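Local coordinates for tRNA (uracil(54)-C(5))-methyltransferase (PDB 2JJQ), which catalyses the S-adenosyl-L-methionine-dependent methylation of uridine 54 in tRNA to 5-methyluridine, at residues A[128-133]-A[196-201]; A[205-210]-A[265-270]. One frame throughout, in Å; residues are numbered along the deposited sequence.

How the interactions relate
Interactions 1 and 2 sit side by side on the five-stranded mixed sheet of the central region, their centres 8 Å apart. Strand 192-199, the inner partner in interaction 1, runs next to strand 206-212 of interaction 2, and Val-196 N lies 2.8 Å from Asn-209 O, a probable backbone hydrogen bond. Arg-198 joins them a second time: its NH1 is 2.8 Å from the carbonyl oxygen of Ser-269, a probable hydrogen bond to the loop that interaction 2 lays over the sheet. That loop leads to Phe-270, which touches S-adenosyl-L-homocysteine, whereas the side chain of Arg-198 stays about 9 Å from the ligand.

Interaction 1: A[128-133]-A[196-201]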
loop_
_atom_site.group_PDB
_atom_site.type_symbol
_atom_site.label_atom_id
_atom_site.label_comp_id
_atom_site.label_asym_id
_atom_site.label_seq_id
_atom_site.Cartn_x
_atom_site.Cartn_y
_atom_site.Cartn_z
ATOM N N ARG A 128 -5.088 -3.478 -7.679
ATOM C CA ARG A 128 -4.177 -2.444 -7.278
ATOM C C ARG A 128 -4.486 -1.156 -8.067
ATOM O O ARG A 128 -4.605 -1.198 -9.297
ATOM C CB ARG A 128 -2.738 -2.907 -7.558
ATOM C CG ARG A 128 -1.741 -2.051 -6.828
ATOM C CD ARG A 128 -0.334 -2.588 -6.867
ATOM N NE ARG A 128 0.470 -1.435 -6.513
ATOM C CZ ARG A 128 0.773 -1.078 -5.267
ATOM N NH1 ARG A 128 0.435 -1.848 -4.239
ATOM N NH2 ARG A 128 1.467 0.028 -5.055
ATOM N N ASN A 129 -4.528 -0.022 -7.370
ATOM C CA ASN A 129 -5.001 1.204 -7.959
ATOM C C ASN A 129 -3.903 2.254 -8.174
ATOM O O ASN A 129 -4.222 3.394 -8.556
ATOM C CB ASN A 129 -6.155 1.727 -7.107
ATOM C CG ASN A 129 -5.686 2.166 -5.705
ATOM O OD1 ASN A 129 -4.523 2.550 -5.549
ATOM N ND2 ASN A 129 -6.552 2.022 -4.687
ATOM N N ARG A 130 -2.630 1.874 -7.970
ATOM C CA ARG A 130 -1.473 2.718 -8.303
ATOM C C ARG A 130 -0.286 1.831 -8.715
ATOM O O ARG A 130 0.008 0.859 -8.031
ATOM C CB ARG A 130 -1.086 3.622 -7.120
ATOM C CG ARG A 130 0.076 4.533 -7.407
ATOM C CD ARG A 130 0.750 5.142 -6.182
ATOM N NE ARG A 130 1.945 5.852 -6.651
ATOM C CZ ARG A 130 2.582 6.821 -6.016
ATOM N NH1 ARG A 130 2.185 7.205 -4.808
ATOM N NH2 ARG A 130 3.640 7.399 -6.583
ATOM N N ILE A 131 0.394 2.173 -9.811
ATOM C CA ILE A 131 1.677 1.561 -10.108
ATOM C C ILE A 131 2.621 2.652 -10.591
ATOM O O ILE A 131 2.144 3.670 -11.164
ATOM C CB ILE A 131 1.580 0.465 -11.156
ATOM C CG1 ILE A 131 1.007 0.987 -12.468
ATOM C CG2 ILE A 131 0.739 -0.718 -10.581
ATOM C CD1 ILE A 131 0.894 -0.168 -13.462
ATOM N N ASP A 132 3.908 2.486 -10.289
ATOM C CA ASP A 132 4.936 3.474 -10.637
ATOM C C ASP A 132 5.873 2.742 -11.589
ATOM O O ASP A 132 6.548 1.767 -11.192
ATOM C CB ASP A 132 5.652 3.956 -9.359
ATOM C CG ASP A 132 4.667 4.655 -8.352
ATOM O OD1 ASP A 132 3.520 4.180 -8.130
ATOM O OD2 ASP A 132 5.026 5.681 -7.746
ATOM N N LEU A 133 5.815 3.103 -12.865
ATOM C CA LEU A 133 6.626 2.454 -13.881
ATOM C C LEU A 133 7.805 3.337 -14.241
ATOM O O LEU A 133 7.642 4.521 -14.577
ATOM C CB LEU A 133 5.779 2.206 -15.135
ATOM C CG LEU A 133 4.564 1.287 -14.956
ATOM C CD1 LEU A 133 3.583 1.483 -16.099
ATOM C CD2 LEU A 133 5.042 -0.147 -14.892
ATOM N N VAL A 196 3.448 7.264 -13.543
ATOM C CA VAL A 196 2.685 6.698 -12.410
ATOM C C VAL A 196 1.233 6.633 -12.832
ATOM O O VAL A 196 0.678 7.641 -13.314
ATOM C CB VAL A 196 2.805 7.586 -11.150
ATOM C CG1 VAL A 196 1.857 7.016 -10.005
ATOM C CG2 VAL A 196 4.260 7.738 -10.674
ATOM N N LEU A 197 0.610 5.470 -12.724
ATOM C CA LEU A 197 -0.750 5.316 -13.198
ATOM C C LEU A 197 -1.634 5.110 -11.975
ATOM O O LEU A 197 -1.284 4.342 -11.084
ATOM C CB LEU A 197 -0.835 4.078 -14.098
ATOM C CG LEU A 197 -0.399 4.231 -15.546
ATOM C CD1 LEU A 197 -0.286 2.819 -16.198
ATOM C CD2 LEU A 197 -1.509 5.050 -16.261
ATOM N N ARG A 198 -2.759 5.811 -11.910
ATOM C CA ARG A 198 -3.718 5.577 -10.841
ATOM C C ARG A 198 -5.085 5.382 -11.427
ATOM O O ARG A 198 -5.398 5.942 -12.509
ATOM C CB ARG A 198 -3.704 6.753 -9.853
ATOM C CG ARG A 198 -2.303 6.975 -9.286
ATOM C CD ARG A 198 -2.236 8.019 -8.198
ATOM N NE ARG A 198 -2.779 7.439 -6.966
ATOM C CZ ARG A 198 -2.575 7.924 -5.746
ATOM N NH1 ARG A 198 -1.841 9.022 -5.574
ATOM N NH2 ARG A 198 -3.140 7.310 -4.715
ATOM N N GLU A 199 -5.933 4.592 -10.760
ATOM C CA GLU A 199 -7.295 4.522 -11.234
ATOM C C GLU A 199 -8.296 4.243 -10.137
ATOM O O GLU A 199 -7.950 3.636 -9.113
ATOM C CB GLU A 199 -7.475 3.520 -12.391
ATOM C CG GLU A 199 -7.581 2.127 -12.035
ATOM C CD GLU A 199 -7.762 1.217 -13.281
ATOM O OE1 GLU A 199 -8.099 1.708 -14.395
ATOM O OE2 GLU A 199 -7.542 0.002 -13.126
ATOM N N GLY A 200 -9.513 4.699 -10.350
ATOM C CA GLY A 200 -10.594 4.430 -9.386
ATOM C C GLY A 200 -11.251 3.169 -9.870
ATOM O O GLY A 200 -11.841 3.134 -10.989
ATOM N N LYS A 201 -11.151 2.114 -9.086
ATOM C CA LYS A 201 -11.766 0.816 -9.533
ATOM C C LYS A 201 -13.292 0.924 -9.633
ATOM O O LYS A 201 -13.910 0.260 -10.499
ATOM C CB LYS A 201 -11.381 -0.326 -8.586
ATOM C CG LYS A 201 -9.867 -0.523 -8.463
ATOM C CD LYS A 201 -9.215 -0.829 -9.828
ATOM C CE LYS A 201 -7.731 -0.927 -9.681
ATOM N NZ LYS A 201 -7.108 -1.509 -10.874
HETATM O O HOH W 1 -3.089 4.587 -4.057
HETATM O O HOH W 2 -4.907 5.448 -6.908
#
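Arg-128 offers its carbonyl oxygen to Lys-201 NZ at 3.0 Å, the ammonium standing above the carbonyl plane; a long, flexible lysine can reach back this far, and it also pairs with Glu-199 OE2. Asn-129 follows, just before the antiparallel ladder of strands 130-136 and 192-199. Its O accepts Glu-199 N (3.0 Å) and lies beside a water that accepts from Arg-198 NE and may donate to this oxygen. Its ND2 donates to the backbone O of Gln-272, a residue that binds S-adenosyl-L-methionine. Arg-130, a non-hydrogen-bonded partner of Arg-198, runs out extended with CG anti to the backbone N (chi1 -179°). That course carries NE past Val-196 CG1 (3.6 Å) into a salt bridge with Asp-132, whose OD1, 2.7 Å from NE, uses its syn lone pair but sits tilted out of the guanidinium plane. Ile-131 and Leu-197 form the hydrogen-bonded pair, with Leu-197 N 2.8 Å from Ile-131 O. Their branched apolar side chains lie alongside on the other face, which helix 162-178 covers. This strand pair thus has two unlike faces: apolar toward the helix, and largely charged where Arg-130, Asp-132 and Arg-198 lie beside Val-196. The two arginine NH1 atoms approach to 4.5 Å, a like-charge contact probably eased because Asp-132 pairs with Arg-130 while Ser-269 O accepts from Arg-198 NH1.

Interaction 2: A[205-210]-A[265-270]; sequences EVMVNF and IHPNSF
Asn-209 ND2 donates to two waters that tie strand 206-212 to the loop following strand 261-265. One, 3.1 Å from ND2, gives a proton to Asn-268 OD1; the other, 3.0 Å from ND2, gives one to Pro-267 O. The loop makes a type I beta turn from His-266 to Ser-269, packed over the sheet that holds strand 206-212 on its way to helix 275-288 and the cofactor pocket. Asparagine suits this buried place because its amide serves both directions: OD1 is bound by Ser-232 OG while ND2 faces the turn, its nitrogen 3.6 Å from Pro-267 CB. Proline fits the second position of the turn, where its ring fixes phi and leaves an apolar edge toward the strand. Met-207 crosses that ring at about a right angle, with SD 3.8 Å from Pro-267 CD. The unbranched methionine leaves the strand with CG swung opposite its own backbone nitrogen (chi1 168°) and bends only at its last torsion, which carries CE toward the start of the turn. Within the turn Asn-268 N donates to His-266 ND1, and Ser-269 OG accepts from His-266 N. The methyl carbon Met-207 CE ends 3.4 Å from Ile-265 O.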
loop_
_atom_site.group_PDB
_atom_site.type_symbol
_atom_site.label_atom_id
_atom_site.label_comp_id
_atom_site.label_asym_id
_atom_site.label_seq_id
_atom_site.Cartn_x
_atom_site.Cartn_y
_atom_site.Cartn_z
ATOM N N GLU A 205 -12.246 6.067 -13.368
ATOM C CA GLU A 205 -11.477 7.235 -13.794
ATOM C C GLU A 205 -10.004 6.848 -13.725
ATOM O O GLU A 205 -9.632 6.078 -12.838
ATOM C CB GLU A 205 -11.742 8.379 -12.860
ATOM C CG GLU A 205 -13.128 8.908 -13.089
ATOM C CD GLU A 205 -13.525 10.059 -12.232
ATOM O OE1 GLU A 205 -12.735 10.582 -11.391
ATOM O OE2 GLU A 205 -14.690 10.460 -12.449
ATOM N N VAL A 206 -9.187 7.409 -14.628
ATOM C CA VAL A 206 -7.784 7.061 -14.684
ATOM C C VAL A 206 -6.964 8.338 -14.714
ATOM O O VAL A 206 -7.285 9.281 -15.454
ATOM C CB VAL A 206 -7.468 6.304 -15.968
ATOM C CG1 VAL A 206 -6.006 5.835 -15.982
ATOM C CG2 VAL A 206 -8.401 5.109 -16.069
ATOM N N MET A 207 -5.914 8.362 -13.918
ATOM C CA MET A 207 -4.947 9.465 -13.898
ATOM C C MET A 207 -3.552 8.956 -14.278
ATOM O O MET A 207 -3.125 7.885 -13.830
ATOM C CB MET A 207 -4.897 10.035 -12.478
ATOM C CG MET A 207 -3.680 11.018 -12.260
ATOM S SD MET A 207 -3.676 11.588 -10.541
ATOM C CE MET A 207 -5.160 12.614 -10.590
ATOM N N VAL A 208 -2.846 9.693 -15.144
ATOM C CA VAL A 208 -1.470 9.329 -15.464
ATOM C C VAL A 208 -0.615 10.512 -15.066
ATOM O O VAL A 208 -1.023 11.654 -15.250
ATOM C CB VAL A 208 -1.279 8.910 -16.910
ATOM C CG1 VAL A 208 -1.557 10.062 -17.846
ATOM C CG2 VAL A 208 0.141 8.372 -17.121
ATOM N N ASN A 209 0.546 10.242 -14.485
ATOM C CA ASN A 209 1.434 11.281 -14.019
ATOM C C ASN A 209 2.834 10.979 -14.566
ATOM O O ASN A 209 3.391 9.916 -14.298
ATOM C CB ASN A 209 1.454 11.298 -12.478
ATOM C CG ASN A 209 2.436 12.314 -11.899
ATOM O OD1 ASN A 209 2.709 13.344 -12.498
ATOM N ND2 ASN A 209 2.927 12.048 -10.694
ATOM N N PHE A 210 3.367 11.892 -15.363
ATOM C CA PHE A 210 4.730 11.793 -15.932
ATOM C C PHE A 210 5.660 12.530 -15.040
ATOM O O PHE A 210 5.552 13.758 -14.880
ATOM C CB PHE A 210 4.746 12.362 -17.383
ATOM C CG PHE A 210 3.787 11.621 -18.292
ATOM C CD1 PHE A 210 4.020 10.275 -18.607
ATOM C CD2 PHE A 210 2.623 12.221 -18.742
ATOM C CE1 PHE A 210 3.110 9.542 -19.412
ATOM C CE2 PHE A 210 1.714 11.492 -19.535
ATOM C CZ PHE A 210 1.962 10.163 -19.856
ATOM N N ILE A 265 -8.309 11.734 -5.558
ATOM C CA ILE A 265 -6.987 11.179 -5.734
ATOM C C ILE A 265 -6.167 12.264 -6.448
ATOM O O ILE A 265 -6.577 12.748 -7.497
ATOM C CB ILE A 265 -7.013 9.882 -6.642
ATOM C CG1 ILE A 265 -7.811 8.723 -6.010
ATOM C CG2 ILE A 265 -5.589 9.397 -6.877
ATOM C CD1 ILE A 265 -7.503 8.572 -4.601
ATOM N N HIS A 266 -5.002 12.575 -5.894
ATOM C CA HIS A 266 -4.043 13.513 -6.438
ATOM C C HIS A 266 -2.711 12.761 -6.648
ATOM O O HIS A 266 -2.419 11.808 -5.952
ATOM C CB HIS A 266 -3.898 14.641 -5.405
ATOM C CG HIS A 266 -2.946 15.732 -5.799
ATOM N ND1 HIS A 266 -1.590 15.639 -5.593
ATOM C CD2 HIS A 266 -3.156 16.929 -6.387
ATOM C CE1 HIS A 266 -0.996 16.732 -6.035
ATOM N NE2 HIS A 266 -1.930 17.538 -6.514
ATOM N N PRO A 267 -1.880 13.200 -7.595
ATOM C CA PRO A 267 -0.673 12.430 -7.830
ATOM C C PRO A 267 0.138 12.268 -6.593
ATOM O O PRO A 267 0.762 11.219 -6.449
ATOM C CB PRO A 267 0.129 13.288 -8.797
ATOM C CG PRO A 267 -0.852 14.083 -9.473
ATOM C CD PRO A 267 -2.000 14.338 -8.520
ATOM N N ASN A 268 0.096 13.260 -5.690
ATOM C CA ASN A 268 0.958 13.296 -4.520
ATOM C C ASN A 268 0.303 12.893 -3.179
ATOM O O ASN A 268 0.878 13.136 -2.134
ATOM C CB ASN A 268 1.646 14.666 -4.406
ATOM C CG ASN A 268 2.660 14.874 -5.504
ATOM O OD1 ASN A 268 2.981 13.939 -6.218
ATOM N ND2 ASN A 268 3.130 16.084 -5.672
ATOM N N SER A 269 -0.914 12.364 -3.221
ATOM C CA SER A 269 -1.631 12.019 -1.982
ATOM C C SER A 269 -1.685 10.488 -1.873
ATOM O O SER A 269 -1.738 9.779 -2.884
ATOM C CB SER A 269 -3.084 12.611 -1.977
ATOM O OG SER A 269 -3.801 12.069 -3.086
ATOM N N PHE A 270 -1.673 9.972 -0.643
ATOM C CA PHE A 270 -1.692 8.491 -0.438
ATOM C C PHE A 270 -3.150 8.038 -0.407
ATOM O O PHE A 270 -3.993 8.749 0.121
ATOM C CB PHE A 270 -1.001 8.096 0.868
ATOM C CG PHE A 270 -1.241 6.658 1.257
ATOM C CD1 PHE A 270 -0.498 5.645 0.671
ATOM C CD2 PHE A 270 -2.292 6.312 2.105
ATOM C CE1 PHE A 270 -0.750 4.315 0.996
ATOM C CE2 PHE A 270 -2.538 4.981 2.432
ATOM C CZ PHE A 270 -1.779 3.999 1.890
HETATM O O HOH W 3 4.239 14.039 -8.654
HETATM O O HOH W 4 3.049 10.338 -8.287
#